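Local coordinates for protein CurD (Moorea producens 3L, PDB 5KP7) that probably acts as a hydroxymethylglutaryl-CoA synthase of the thiolase-like superfamily, and binds a 4'-phosphopantetheine group, at residues A400-Y412 with V429-V443. The protein carries 3 engineered substitutions. Residues are numbered along the deposited sequence; the frame is centred on the assembly and turned at random.
Sequences AVAFGTRNVTLDY and VLKAIKEFHRKYEWV. With SO4 (sulfate ion), chain C.
Val408 and Ile433 exchange both of their backbone N-H...O bonds as an antiparallel hydrogen-bonded pair, which adds the short strand 408-409 to the edge of the C-terminal beta hairpin, making a three-stranded antiparallel sheet away from the phosphopantetheine pocket. Leu410 N continues the pairing to Lys431 O, next to the classic beta bulge that Lys431 and Ala432 form opposite Lys439. Branched Val408 and Ile433, well suited to extended strands, cross at a slant and touch through their CG1 atoms, 3.8 Å apart.

At the type I' turn 434-437, Phe436 N meets a lone pair of Arg406 O almost straight (177°). Asn407, whose amide can both accept and donate, takes Glu435 N on OD1 and gives ND2 to Glu435 OE2 at 2.8 Å. Arg406 NH2 makes a salt bridge to Glu435 OE1 (3.1 Å), reaching it on the syn side but well out of the carboxylate plane, so one carboxylate serves two side chains. The long arginine also lays its methylene CG over the Phe436 ring face, 3.7 Å from the centroid.

At the other end Tyr412 is backed by a ring stack with Trp419, and Tyr412 OH passes 3.5 Å from Val429 CG2. Extended from CB onward, with CG anti to the backbone N (chi1 -176°), Glu441 brings its carboxylate to this hydroxyl. A phenylalanine in place of Tyr412 would probably leave that carboxylate without a hydrogen-bond donor: Tyr412 OH donates to Glu441 OE1 (2.7 Å), reaching it on the anti side, 30° out of the carboxylate plane.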
loop_
_atom_site.group_PDB
_atom_site.type_symbol
_atom_site.label_atom_id
_atom_site.label_comp_id
_atom_site.label_asym_id
_atom_site.label_seq_id
_atom_site.Cartn_x
_atom_site.Cartn_y
_atom_site.Cartn_z
ATOM N N ALA A 400 -9.428 -9.199 -22.276
ATOM C CA ALA A 400 -9.914 -8.308 -23.310
ATOM C C ALA A 400 -9.456 -6.858 -23.180
ATOM O O ALA A 400 -9.528 -6.126 -24.168
ATOM C CB ALA A 400 -11.433 -8.350 -23.367
ATOM N N VAL A 401 -9.003 -6.448 -21.982
ATOM C CA VAL A 401 -8.501 -5.110 -21.739
ATOM C C VAL A 401 -7.046 -5.181 -21.259
ATOM O O VAL A 401 -6.602 -4.295 -20.530
ATOM C CB VAL A 401 -9.372 -4.311 -20.729
ATOM C CG1 VAL A 401 -10.733 -4.059 -21.334
ATOM C CG2 VAL A 401 -9.551 -5.022 -19.408
ATOM N N ALA A 402 -6.319 -6.193 -21.710
ATOM C CA ALA A 402 -4.850 -6.276 -21.423
ATOM C C ALA A 402 -4.127 -5.029 -21.922
ATOM O O ALA A 402 -4.551 -4.342 -22.861
ATOM C CB ALA A 402 -4.261 -7.503 -22.112
ATOM N N PHE A 403 -2.965 -4.774 -21.328
ATOM C CA PHE A 403 -2.063 -3.761 -21.838
ATOM C C PHE A 403 -1.835 -3.950 -23.323
ATOM O O PHE A 403 -1.638 -5.078 -23.811
ATOM C CB PHE A 403 -0.712 -3.813 -21.103
ATOM C CG PHE A 403 0.202 -2.688 -21.470
ATOM C CD1 PHE A 403 0.113 -1.507 -20.803
ATOM C CD2 PHE A 403 1.111 -2.804 -22.503
ATOM C CE1 PHE A 403 0.904 -0.442 -21.135
ATOM C CE2 PHE A 403 1.915 -1.741 -22.856
ATOM C CZ PHE A 403 1.779 -0.547 -22.191
ATOM N N GLY A 404 -1.912 -2.843 -24.049
ATOM C CA GLY A 404 -1.623 -2.820 -25.485
ATOM C C GLY A 404 -2.841 -3.037 -26.386
ATOM O O GLY A 404 -2.709 -3.052 -27.618
ATOM N N THR A 405 -4.011 -3.242 -25.778
ATOM C CA THR A 405 -5.250 -3.404 -26.510
ATOM C C THR A 405 -5.535 -2.204 -27.404
ATOM O O THR A 405 -5.513 -1.073 -26.945
ATOM C CB THR A 405 -6.425 -3.654 -25.551
ATOM O OG1 THR A 405 -6.196 -4.905 -24.849
ATOM C CG2 THR A 405 -7.748 -3.714 -26.312
ATOM N N ARG A 406 -5.762 -2.478 -28.692
ATOM C CA ARG A 406 -6.037 -1.420 -29.669
ATOM C C ARG A 406 -7.539 -1.079 -29.742
ATOM O O ARG A 406 -7.902 0.079 -29.840
ATOM C CB ARG A 406 -5.515 -1.827 -31.050
ATOM C CG ARG A 406 -5.562 -0.690 -32.074
ATOM C CD ARG A 406 -5.348 -1.178 -33.473
ATOM N NE ARG A 406 -3.961 -1.296 -33.779
ATOM C CZ ARG A 406 -3.261 -0.468 -34.570
ATOM N NH1 ARG A 406 -1.974 -0.702 -34.722
ATOM N NH2 ARG A 406 -3.812 0.586 -35.186
ATOM N N ASN A 407 -8.390 -2.101 -29.733
ATOM C CA ASN A 407 -9.856 -1.905 -29.844
ATOM C C ASN A 407 -10.579 -2.875 -28.942
ATOM O O ASN A 407 -10.301 -4.079 -28.953
ATOM C CB ASN A 407 -10.328 -2.117 -31.271
ATOM C CG ASN A 407 -9.824 -1.041 -32.219
ATOM O OD1 ASN A 407 -10.308 0.088 -32.182
ATOM N ND2 ASN A 407 -8.889 -1.390 -33.091
ATOM N N VAL A 408 -11.482 -2.365 -28.130
ATOM C CA VAL A 408 -12.373 -3.226 -27.345
ATOM C C VAL A 408 -13.626 -2.410 -27.036
ATOM O O VAL A 408 -13.539 -1.201 -26.821
ATOM C CB VAL A 408 -11.714 -3.773 -26.045
ATOM C CG1 VAL A 408 -11.285 -2.645 -25.121
ATOM C CG2 VAL A 408 -12.625 -4.767 -25.330
ATOM N N THR A 409 -14.780 -3.081 -27.006
ATOM C CA THR A 409 -16.036 -2.438 -26.613
ATOM C C THR A 409 -16.571 -3.194 -25.427
ATOM O O THR A 409 -16.887 -4.373 -25.549
ATOM C CB THR A 409 -17.058 -2.457 -27.755
ATOM O OG1 THR A 409 -17.298 -3.811 -28.132
ATOM C CG2 THR A 409 -16.514 -1.751 -28.954
ATOM N N LEU A 410 -16.638 -2.562 -24.259
ATOM C CA LEU A 410 -17.002 -3.296 -23.044
ATOM C C LEU A 410 -18.502 -3.629 -22.951
ATOM O O LEU A 410 -19.362 -2.805 -23.271
ATOM C CB LEU A 410 -16.584 -2.533 -21.778
ATOM C CG LEU A 410 -15.116 -2.533 -21.343
ATOM C CD1 LEU A 410 -14.645 -3.940 -21.112
ATOM C CD2 LEU A 410 -14.229 -1.801 -22.352
ATOM N N ASP A 411 -18.783 -4.845 -22.491
ATOM C CA ASP A 411 -20.119 -5.245 -22.078
ATOM C C ASP A 411 -20.350 -4.931 -20.595
ATOM O O ASP A 411 -19.862 -5.649 -19.690
ATOM C CB ASP A 411 -20.342 -6.734 -22.326
ATOM C CG ASP A 411 -21.742 -7.191 -21.958
ATOM O OD1 ASP A 411 -22.624 -6.342 -21.655
ATOM O OD2 ASP A 411 -21.969 -8.440 -21.955
ATOM N N TYR A 412 -21.098 -3.875 -20.355
ATOM C CA TYR A 412 -21.446 -3.479 -19.005
ATOM C C TYR A 412 -22.310 -4.506 -18.277
ATOM O O TYR A 412 -22.343 -4.525 -17.049
ATOM C CB TYR A 412 -22.194 -2.132 -18.996
ATOM C CG TYR A 412 -21.434 -0.904 -19.464
ATOM C CD1 TYR A 412 -20.028 -0.828 -19.447
ATOM C CD2 TYR A 412 -22.134 0.223 -19.867
ATOM C CE1 TYR A 412 -19.364 0.327 -19.836
ATOM C CE2 TYR A 412 -21.471 1.371 -20.261
ATOM C CZ TYR A 412 -20.103 1.428 -20.234
ATOM O OH TYR A 412 -19.515 2.601 -20.641
ATOM N N VAL A 429 -16.741 4.938 -15.802
ATOM C CA VAL A 429 -16.326 3.617 -16.264
ATOM C C VAL A 429 -15.620 3.732 -17.621
ATOM O O VAL A 429 -15.797 4.732 -18.355
ATOM C CB VAL A 429 -17.493 2.584 -16.329
ATOM C CG1 VAL A 429 -18.089 2.369 -14.954
ATOM C CG2 VAL A 429 -18.549 3.000 -17.313
ATOM N N LEU A 430 -14.847 2.698 -17.939
ATOM C CA LEU A 430 -14.235 2.536 -19.262
ATOM C C LEU A 430 -15.250 1.934 -20.222
ATOM O O LEU A 430 -15.670 0.780 -20.052
ATOM C CB LEU A 430 -12.970 1.636 -19.191
ATOM C CG LEU A 430 -12.241 1.329 -20.501
ATOM C CD1 LEU A 430 -11.592 2.570 -21.111
ATOM C CD2 LEU A 430 -11.240 0.213 -20.273
ATOM N N LYS A 431 -15.629 2.715 -21.247
ATOM C CA LYS A 431 -16.605 2.296 -22.240
ATOM C C LYS A 431 -15.989 1.488 -23.363
ATOM O O LYS A 431 -16.572 0.473 -23.812
ATOM C CB LYS A 431 -17.300 3.526 -22.847
ATOM C CG LYS A 431 -18.397 3.222 -23.834
ATOM C CD LYS A 431 -18.952 4.541 -24.396
ATOM C CE LYS A 431 -20.386 4.432 -24.813
ATOM N NZ LYS A 431 -20.701 3.464 -25.880
ATOM N N ALA A 432 -14.824 1.926 -23.828
ATOM C CA ALA A 432 -14.210 1.335 -25.013
ATOM C C ALA A 432 -12.784 1.830 -25.151
ATOM O O ALA A 432 -12.418 2.854 -24.577
ATOM C CB ALA A 432 -14.980 1.698 -26.282
ATOM N N ILE A 433 -12.018 1.104 -25.953
ATOM C CA ILE A 433 -10.765 1.602 -26.492
ATOM C C ILE A 433 -10.939 1.564 -28.010
ATOM O O ILE A 433 -11.384 0.554 -28.568
ATOM C CB ILE A 433 -9.546 0.777 -26.052
ATOM C CG1 ILE A 433 -9.501 0.664 -24.523
ATOM C CG2 ILE A 433 -8.253 1.415 -26.573
ATOM C CD1 ILE A 433 -8.417 -0.257 -23.992
ATOM N N LYS A 434 -10.633 2.670 -28.669
ATOM C CA LYS A 434 -10.793 2.768 -30.126
ATOM C C LYS A 434 -9.522 3.331 -30.696
ATOM O O LYS A 434 -9.139 4.459 -30.404
ATOM C CB LYS A 434 -12.005 3.626 -30.465
ATOM C CG LYS A 434 -12.358 3.511 -31.943
ATOM C CD LYS A 434 -13.755 4.023 -32.261
ATOM C CE LYS A 434 -13.901 5.488 -31.976
ATOM N NZ LYS A 434 -15.171 5.972 -32.608
ATOM N N GLU A 435 -8.801 2.497 -31.429
ATOM C CA GLU A 435 -7.481 2.861 -31.952
ATOM C C GLU A 435 -6.587 3.444 -30.854
ATOM O O GLU A 435 -5.991 4.510 -30.995
ATOM C CB GLU A 435 -7.604 3.798 -33.167
ATOM C CG GLU A 435 -8.356 3.150 -34.323
ATOM C CD GLU A 435 -7.650 1.898 -34.831
ATOM O OE1 GLU A 435 -6.521 2.038 -35.317
ATOM O OE2 GLU A 435 -8.241 0.789 -34.787
ATOM N N PHE A 436 -6.508 2.679 -29.762
ATOM C CA PHE A 436 -5.746 3.014 -28.540
ATOM C C PHE A 436 -6.302 4.153 -27.704
ATOM O O PHE A 436 -5.816 4.348 -26.568
ATOM C CB PHE A 436 -4.264 3.283 -28.843
ATOM C CG PHE A 436 -3.580 2.191 -29.593
ATOM C CD1 PHE A 436 -3.382 0.951 -29.010
ATOM C CD2 PHE A 436 -3.090 2.402 -30.876
ATOM C CE1 PHE A 436 -2.724 -0.046 -29.697
ATOM C CE2 PHE A 436 -2.399 1.414 -31.552
ATOM C CZ PHE A 436 -2.223 0.182 -30.969
ATOM N N HIS A 437 -7.315 4.872 -28.175
ATOM C CA HIS A 437 -7.897 5.981 -27.421
ATOM C C HIS A 437 -8.926 5.447 -26.459
ATOM O O HIS A 437 -9.890 4.775 -26.878
ATOM C CB HIS A 437 -8.570 6.988 -28.366
ATOM C CG HIS A 437 -8.962 8.273 -27.703
ATOM N ND1 HIS A 437 -9.987 9.066 -28.179
ATOM C CD2 HIS A 437 -8.432 8.946 -26.657
ATOM C CE1 HIS A 437 -10.092 10.161 -27.437
ATOM N NE2 HIS A 437 -9.150 10.119 -26.518
ATOM N N ARG A 438 -8.721 5.694 -25.165
ATOM C CA ARG A 438 -9.667 5.204 -24.152
ATOM C C ARG A 438 -10.820 6.174 -24.026
ATOM O O ARG A 438 -10.622 7.391 -23.948
ATOM C CB ARG A 438 -8.968 4.974 -22.812
ATOM C CG ARG A 438 -7.830 4.005 -22.937
ATOM C CD ARG A 438 -7.497 3.276 -21.643
ATOM N NE ARG A 438 -6.508 2.228 -21.928
ATOM C CZ ARG A 438 -6.310 1.151 -21.206
ATOM N NH1 ARG A 438 -7.019 0.917 -20.106
ATOM N NH2 ARG A 438 -5.391 0.266 -21.606
ATOM N N LYS A 439 -12.029 5.623 -24.037
ATOM C CA LYS A 439 -13.257 6.406 -23.930
ATOM C C LYS A 439 -13.941 6.005 -22.644
ATOM O O LYS A 439 -14.134 4.805 -22.402
ATOM C CB LYS A 439 -14.178 6.117 -25.092
ATOM C CG LYS A 439 -13.495 5.966 -26.430
ATOM C CD LYS A 439 -12.945 7.196 -27.096
ATOM C CE LYS A 439 -12.550 6.789 -28.541
ATOM N NZ LYS A 439 -12.229 7.773 -29.652
ATOM N N TYR A 440 -14.344 7.010 -21.874
ATOM C CA TYR A 440 -14.983 6.817 -20.582
ATOM C C TYR A 440 -16.392 7.396 -20.570
ATOM O O TYR A 440 -16.736 8.274 -21.400
ATOM C CB TYR A 440 -14.124 7.405 -19.446
ATOM C CG TYR A 440 -12.733 6.830 -19.422
ATOM C CD1 TYR A 440 -11.731 7.364 -20.211
ATOM C CD2 TYR A 440 -12.415 5.687 -18.637
ATOM C CE1 TYR A 440 -10.455 6.816 -20.212
ATOM C CE2 TYR A 440 -11.136 5.142 -18.629
ATOM C CZ TYR A 440 -10.159 5.698 -19.418
ATOM O OH TYR A 440 -8.909 5.148 -19.439
ATOM N N GLU A 441 -17.208 6.906 -19.644
ATOM C CA GLU A 441 -18.633 7.299 -19.554
ATOM C C GLU A 441 -19.015 7.443 -18.084
ATOM O O GLU A 441 -18.639 6.619 -17.257
ATOM C CB GLU A 441 -19.518 6.211 -20.206
ATOM C CG GLU A 441 -20.979 6.514 -20.265
ATOM C CD GLU A 441 -21.803 5.485 -21.035
ATOM O OE1 GLU A 441 -21.279 4.447 -21.508
ATOM O OE2 GLU A 441 -23.008 5.729 -21.135
ATOM N N TRP A 442 -19.823 8.469 -17.796
ATOM C CA TRP A 442 -20.435 8.641 -16.497
ATOM C C TRP A 442 -21.722 7.831 -16.479
ATOM O O TRP A 442 -22.587 8.017 -17.339
ATOM C CB TRP A 442 -20.729 10.114 -16.260
ATOM C CG TRP A 442 -19.525 10.979 -16.194
ATOM C CD1 TRP A 442 -19.077 11.828 -17.160
ATOM C CD2 TRP A 442 -18.638 11.120 -15.089
ATOM N NE1 TRP A 442 -17.952 12.465 -16.734
ATOM C CE2 TRP A 442 -17.654 12.059 -15.464
ATOM C CE3 TRP A 442 -18.553 10.526 -13.826
ATOM C CZ2 TRP A 442 -16.630 12.442 -14.610
ATOM C CZ3 TRP A 442 -17.532 10.915 -12.978
ATOM C CH2 TRP A 442 -16.570 11.864 -13.388
ATOM N N VAL A 443 -21.876 6.955 -15.510
ATOM C CA VAL A 443 -23.042 6.069 -15.449
ATOM C C VAL A 443 -23.749 6.154 -14.100
ATOM O O VAL A 443 -24.883 5.661 -13.957
ATOM C CB VAL A 443 -22.662 4.620 -15.808
ATOM C CG1 VAL A 443 -22.060 4.572 -17.201
ATOM C CG2 VAL A 443 -21.689 4.027 -14.796
ATOM O OXT VAL A 443 -23.219 6.745 -13.144
HETATM S S SO4 C . -14.942 9.186 -31.429
HETATM O O1 SO4 C . -15.842 10.311 -31.779
HETATM O O2 SO4 C . -14.387 8.595 -32.667
HETATM O O3 SO4 C . -13.842 9.694 -30.577
HETATM O O4 SO4 C . -15.700 8.155 -30.683
HETATM O O HOH W 1 -4.815 -2.100 -20.153
HETATM O O HOH W 2 -4.418 0.062 -24.618
HETATM O O HOH W 3 -19.235 -0.222 -24.097
#